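Local coordinates for variant surface glycoprotein MITAT 1.1 (Trypanosoma brucei brucei, PDB 5LY9) that forms, as an N-terminal part of a GPI-anchored variant surface glycoprotein, the dense, antigenically variable coat with which the trypanosome evades the host immune response, at residues Ser50-Lys55 and Leu316-Ala321; Ala302-Gly305 and Lys311-Thr314. All coordinates share one frame; numbering follows the deposited sequence.

Contact 1 (Ser50-Lys55 and Leu316-Ala321). With NAG (2-acetamido-2-deoxy-beta-D-glucopyranose), chain C; MAN (alpha-D-mannopyranose), chain B.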
loop_
_atom_site.group_PDB
_atom_site.type_symbol
_atom_site.label_atom_id
_atom_site.label_comp_id
_atom_site.label_asym_id
_atom_site.label_seq_id
_atom_site.Cartn_x
_atom_site.Cartn_y
_atom_site.Cartn_z
ATOM N N SER A 50 5.649 -27.987 15.022
ATOM C CA SER A 50 6.150 -28.955 14.039
ATOM C C SER A 50 7.500 -29.553 14.421
ATOM O O SER A 50 7.739 -30.762 14.258
ATOM C CB SER A 50 6.302 -28.346 12.665
ATOM O OG SER A 50 5.073 -27.791 12.149
ATOM N N ILE A 51 8.409 -28.706 14.901
ATOM C CA ILE A 51 9.704 -29.134 15.320
ATOM C C ILE A 51 9.599 -30.083 16.544
ATOM O O ILE A 51 10.236 -31.130 16.586
ATOM C CB ILE A 51 10.601 -27.904 15.694
ATOM C CG1 ILE A 51 10.999 -27.089 14.444
ATOM C CG2 ILE A 51 11.803 -28.376 16.513
ATOM C CD1 ILE A 51 11.369 -25.630 14.748
ATOM N N TYR A 52 8.757 -29.714 17.508
ATOM C CA TYR A 52 8.574 -30.552 18.688
ATOM C C TYR A 52 8.082 -31.947 18.246
ATOM O O TYR A 52 8.548 -32.998 18.737
ATOM C CB TYR A 52 7.538 -29.961 19.594
ATOM C CG TYR A 52 7.393 -30.742 20.871
ATOM C CD1 TYR A 52 6.563 -31.795 20.950
ATOM C CD2 TYR A 52 8.063 -30.302 22.030
ATOM C CE1 TYR A 52 6.459 -32.534 22.151
ATOM C CE2 TYR A 52 7.927 -30.989 23.240
ATOM C CZ TYR A 52 7.144 -32.093 23.279
ATOM O OH TYR A 52 7.022 -32.814 24.468
ATOM N N LEU A 53 7.102 -31.979 17.356
ATOM C CA LEU A 53 6.599 -33.252 16.874
ATOM C C LEU A 53 7.650 -34.037 16.148
ATOM O O LEU A 53 7.733 -35.289 16.307
ATOM C CB LEU A 53 5.433 -33.030 15.956
ATOM C CG LEU A 53 4.165 -32.578 16.650
ATOM C CD1 LEU A 53 3.188 -31.947 15.664
ATOM C CD2 LEU A 53 3.523 -33.764 17.308
ATOM N N ALA A 54 8.390 -33.369 15.269
ATOM C CA ALA A 54 9.442 -34.097 14.550
ATOM C C ALA A 54 10.515 -34.664 15.458
ATOM O O ALA A 54 11.051 -35.754 15.168
ATOM C CB ALA A 54 10.072 -33.222 13.505
ATOM N N LYS A 55 10.773 -33.963 16.545
ATOM C CA LYS A 55 11.809 -34.320 17.492
ATOM C C LYS A 55 11.294 -35.393 18.418
ATOM O O LYS A 55 12.103 -36.194 18.944
ATOM C CB LYS A 55 12.213 -33.086 18.227
ATOM C CG LYS A 55 13.325 -33.228 19.239
ATOM C CD LYS A 55 13.780 -31.868 19.749
ATOM C CE LYS A 55 14.969 -32.012 20.682
ATOM N NZ LYS A 55 14.563 -32.651 21.966
ATOM N N LEU A 316 1.358 -25.712 24.775
ATOM C CA LEU A 316 2.180 -24.683 24.122
ATOM C C LEU A 316 3.439 -24.419 25.002
ATOM O O LEU A 316 4.542 -24.166 24.484
ATOM C CB LEU A 316 1.393 -23.432 23.918
ATOM C CG LEU A 316 0.209 -23.568 22.948
ATOM C CD1 LEU A 316 -0.661 -22.297 22.929
ATOM C CD2 LEU A 316 0.700 -23.918 21.592
ATOM N N ASP A 317 3.244 -24.416 26.306
ATOM C CA ASP A 317 4.379 -24.287 27.249
ATOM C C ASP A 317 5.408 -25.395 27.134
ATOM O O ASP A 317 6.618 -25.138 27.141
ATOM C CB ASP A 317 3.886 -24.160 28.685
ATOM C CG ASP A 317 3.219 -22.815 28.974
ATOM O OD1 ASP A 317 3.347 -21.813 28.218
ATOM O OD2 ASP A 317 2.537 -22.759 30.002
ATOM N N MET A 318 4.932 -26.628 26.974
ATOM C CA MET A 318 5.776 -27.776 26.727
ATOM C C MET A 318 6.592 -27.622 25.447
ATOM O O MET A 318 7.781 -27.861 25.415
ATOM C CB MET A 318 4.875 -29.011 26.693
ATOM C CG MET A 318 5.580 -30.291 26.585
ATOM S SD MET A 318 4.357 -31.626 26.894
ATOM C CE MET A 318 3.512 -31.584 25.357
ATOM N N VAL A 319 5.971 -27.087 24.395
ATOM C CA VAL A 319 6.704 -26.829 23.158
ATOM C C VAL A 319 7.811 -25.773 23.379
ATOM O O VAL A 319 8.952 -25.952 22.958
ATOM C CB VAL A 319 5.679 -26.385 22.074
ATOM C CG1 VAL A 319 6.363 -25.796 20.888
ATOM C CG2 VAL A 319 4.885 -27.599 21.643
ATOM N N ASP A 320 7.440 -24.683 24.021
ATOM C CA ASP A 320 8.374 -23.575 24.330
ATOM C C ASP A 320 9.613 -23.990 25.139
ATOM O O ASP A 320 10.707 -23.518 24.868
ATOM C CB ASP A 320 7.669 -22.464 25.090
ATOM C CG ASP A 320 6.778 -21.602 24.193
ATOM O OD1 ASP A 320 6.896 -21.667 22.935
ATOM O OD2 ASP A 320 5.931 -20.872 24.781
ATOM N N ALA A 321 9.456 -24.938 26.047
ATOM C CA ALA A 321 10.548 -25.374 26.908
ATOM C C ALA A 321 11.505 -26.331 26.211
ATOM O O ALA A 321 12.591 -26.619 26.717
ATOM C CB ALA A 321 9.905 -26.079 28.106
HETATM C C1 NAG C . 3.763 -17.612 20.906
HETATM C C2 NAG C . 4.852 -18.641 20.885
HETATM C C3 NAG C . 5.858 -18.466 22.023
HETATM C C4 NAG C . 6.356 -17.020 22.093
HETATM C C5 NAG C . 5.117 -16.134 22.134
HETATM C C6 NAG C . 5.398 -14.648 22.242
HETATM C C7 NAG C . 4.675 -20.920 20.077
HETATM C C8 NAG C . 4.181 -22.297 20.350
HETATM N N2 NAG C . 4.365 -20.017 20.978
HETATM O O3 NAG C . 6.997 -19.361 21.890
HETATM O O4 NAG C . 7.352 -16.797 23.156
HETATM O O5 NAG C . 4.338 -16.330 20.924
HETATM O O6 NAG C . 6.190 -14.292 21.140
HETATM O O7 NAG C . 5.266 -20.611 19.071
HETATM C C1 MAN B . 8.630 -18.785 28.658
HETATM C C2 MAN B . 9.249 -18.348 29.971
HETATM C C3 MAN B . 10.711 -18.090 29.693
HETATM C C4 MAN B . 11.393 -19.308 29.070
HETATM C C5 MAN B . 10.628 -19.946 27.893
HETATM C C6 MAN B . 10.975 -21.425 27.675
HETATM O O2 MAN B . 9.020 -19.353 30.998
HETATM O O3 MAN B . 11.256 -17.698 30.962
HETATM O O4 MAN B . 12.655 -18.901 28.578
HETATM O O5 MAN B . 9.244 -19.954 28.147
HETATM O O6 MAN B . 10.111 -22.344 28.424
#
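A single tyrosine, Tyr52, carries the whole touch of the 50-55 segment on helix residues 316-321, meeting only Met318 and Val319 there. Its CG lies anti to the backbone N (chi1 -176°), which sends the ring out from its own helix to the other backbone; there CD2 comes within 3.9 Å of Val319 CA. The two helices come close at this point, Tyr52 CA and Val319 CA being 6.1 Å apart. Val319 adds one branch, its CG2, 4.1 Å from Tyr52 CG at the root of the ring, and a compact beta-branched residue suits so narrow a gap. Met318 serves the far end of the ring. Its chain crosses the tyrosine at about a right angle, with CG 3.6 Å from Tyr52 OH. SD lies 3.8 Å from that hydroxyl oxygen, and the bend at chi3 (76°) turns CE back to a like distance from it. A flexible thioether can wrap a phenol end.

This is the end of the helical hairpin of an A-type variant surface glycoprotein N-terminal domain, in the lobe that probably faces the membrane, where helix 24-55 runs beside helix 62-114; Leu65 of the second helix touches Tyr52, and Ala61 of the connecting loop touches Met318. The short helix 313-321 is thereby laid against the end of the hairpin. Its other side carries sugar: Asp320 OD1 accepts a short hydrogen bond, 2.5 Å long, from O3 of an N-acetylglucosamine, and the acetyl methyl C8 of that sugar lies 4.0 Å from Leu316 CD2. Lys48 also bonds an N-acetylglucosamine. A mannose rests its O6 3.4 Å from Ala321 CA, where a small side chain leaves room for the sugar.

Contact 2 (Ala302-Gly305 and Lys311-Thr314)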
loop_
_atom_site.group_PDB
_atom_site.type_symbol
_atom_site.label_atom_id
_atom_site.label_comp_id
_atom_site.label_asym_id
_atom_site.label_seq_id
_atom_site.Cartn_x
_atom_site.Cartn_y
_atom_site.Cartn_z
ATOM N N ALA A 302 -11.892 -34.314 25.800
ATOM C CA ALA A 302 -11.005 -35.463 25.995
ATOM C C ALA A 302 -9.563 -35.193 25.776
ATOM O O ALA A 302 -8.680 -35.887 26.308
ATOM C CB ALA A 302 -11.498 -36.632 25.127
ATOM N N LEU A 303 -9.261 -34.217 24.932
ATOM C CA LEU A 303 -7.881 -33.875 24.628
ATOM C C LEU A 303 -7.248 -32.951 25.669
ATOM O O LEU A 303 -6.110 -33.109 26.040
ATOM C CB LEU A 303 -7.837 -33.164 23.268
ATOM C CG LEU A 303 -8.005 -34.074 22.004
ATOM C CD1 LEU A 303 -8.120 -33.164 20.772
ATOM C CD2 LEU A 303 -6.825 -35.008 21.909
ATOM N N PHE A 304 -8.028 -31.949 26.068
ATOM C CA PHE A 304 -7.530 -30.750 26.745
ATOM C C PHE A 304 -8.120 -30.621 28.169
ATOM O O PHE A 304 -7.684 -29.763 28.968
ATOM C CB PHE A 304 -7.875 -29.480 25.895
ATOM C CG PHE A 304 -7.056 -29.372 24.667
ATOM C CD1 PHE A 304 -5.681 -29.193 24.725
ATOM C CD2 PHE A 304 -7.639 -29.501 23.453
ATOM C CE1 PHE A 304 -4.912 -29.207 23.550
ATOM C CE2 PHE A 304 -6.882 -29.444 22.276
ATOM C CZ PHE A 304 -5.526 -29.354 22.340
ATOM N N GLY A 305 -9.047 -31.457 28.555
ATOM C CA GLY A 305 -9.570 -31.369 29.893
ATOM C C GLY A 305 -10.692 -30.387 30.110
ATOM O O GLY A 305 -11.087 -30.132 31.254
ATOM N N LYS A 311 -6.948 -24.049 28.203
ATOM C CA LYS A 311 -6.644 -25.475 28.270
ATOM C C LYS A 311 -5.533 -25.874 27.269
ATOM O O LYS A 311 -4.941 -26.969 27.399
ATOM C CB LYS A 311 -7.913 -26.323 28.066
ATOM C CG LYS A 311 -9.026 -26.122 29.142
ATOM C CD LYS A 311 -8.545 -26.599 30.472
ATOM C CE LYS A 311 -9.696 -26.719 31.457
ATOM N NZ LYS A 311 -9.115 -26.961 32.792
ATOM N N THR A 312 -5.272 -25.057 26.255
ATOM C CA THR A 312 -4.149 -25.351 25.354
ATOM C C THR A 312 -2.802 -24.928 25.924
ATOM O O THR A 312 -1.739 -25.371 25.457
ATOM C CB THR A 312 -4.352 -24.664 23.998
ATOM O OG1 THR A 312 -4.539 -23.267 24.239
ATOM C CG2 THR A 312 -5.548 -25.282 23.226
ATOM N N LYS A 313 -2.803 -24.148 27.007
ATOM C CA LYS A 313 -1.578 -23.489 27.434
ATOM C C LYS A 313 -0.464 -24.449 27.851
ATOM O O LYS A 313 0.675 -24.195 27.504
ATOM C CB LYS A 313 -1.848 -22.452 28.538
ATOM C CG LYS A 313 -0.587 -21.765 29.055
ATOM C CD LYS A 313 -0.893 -20.547 29.893
ATOM C CE LYS A 313 0.323 -19.919 30.624
ATOM N NZ LYS A 313 1.238 -20.876 31.351
ATOM N N THR A 314 -0.770 -25.508 28.618
ATOM C CA THR A 314 0.279 -26.450 29.069
ATOM C C THR A 314 0.961 -27.118 27.905
ATOM O O THR A 314 2.190 -27.227 27.965
ATOM C CB THR A 314 -0.194 -27.541 30.090
ATOM O OG1 THR A 314 -1.213 -28.304 29.450
ATOM C CG2 THR A 314 -0.784 -26.887 31.270
#
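Lys311 lies along the end of helix 295-304, and its aliphatic chain can be traced atom by atom. CB faces both the carbonyl oxygen of Phe304, 3.6 Å away, and Phe304 CB, at 3.8 Å. CG stays near the same oxygen. The bend at chi2 (-65°) keeps the chain beside it, so that CD comes within 3.6 Å of Phe304 O. CE then passes to the next carbonyl, that of Gly305, with its O 3.7 Å away. NZ ends 4.0 Å from Gly305 O, too long for a hydrogen bond.

Gly305 follows the last helical residue with a positive phi (85°). A side chain in this conformation would be jammed against the carbonyl O of Phe304, which accounts for glycine here: it ends the helix and turns the chain into the short connection to helix 313-321.

Phe304 fills the angle between the two segments. Lys311 O approaches CD1 obliquely, while the Thr312 methyl CG2 lies over one face of the ring, 4.1 Å from its centroid and 16° off the normal, a CH-pi contact. Tyr315 meets the same ring at a steep angle, and Leu67 of helix 62-114 and Leu271 also touch it, so a large flat apolar residue suits this buried corner where a short loop joins two helices.

Threonine is fitting at 312 because its two branches part company: CG2 goes to the aromatic face, while OG1 makes a weak hydrogen bond with Ala309 O and another hydrogen bond with a glycerol, probably left from crystallisation. Between the two segments the chemistry is thus van der Waals and CH-pi, which implies a fit by shape, lysine methylenes against two carbonyl oxygens and a methyl over a ring, and not by hydrogen bonds or paired charges.

Overall arrangement
From the N terminus the chain runs through helix 24-55, whose last turns supply the first half of contact 1, then through helix 62-114, two small sheets and helices 239-242, 244-254 and 275-285. Helix 295-304 follows, and contact 2 closes a tight loop of five intervening residues at its end. Helix 313-321 then returns to the first hairpin and closes contact 1, a loop of 260 residues that encloses the smaller one; the two do not cross. Their centres are 15 Å apart. Helix 313-321 is the shared element, joined at its start to helix 295-304 and in its later turns to helix 24-55, while helix 62-114 touches both contacts.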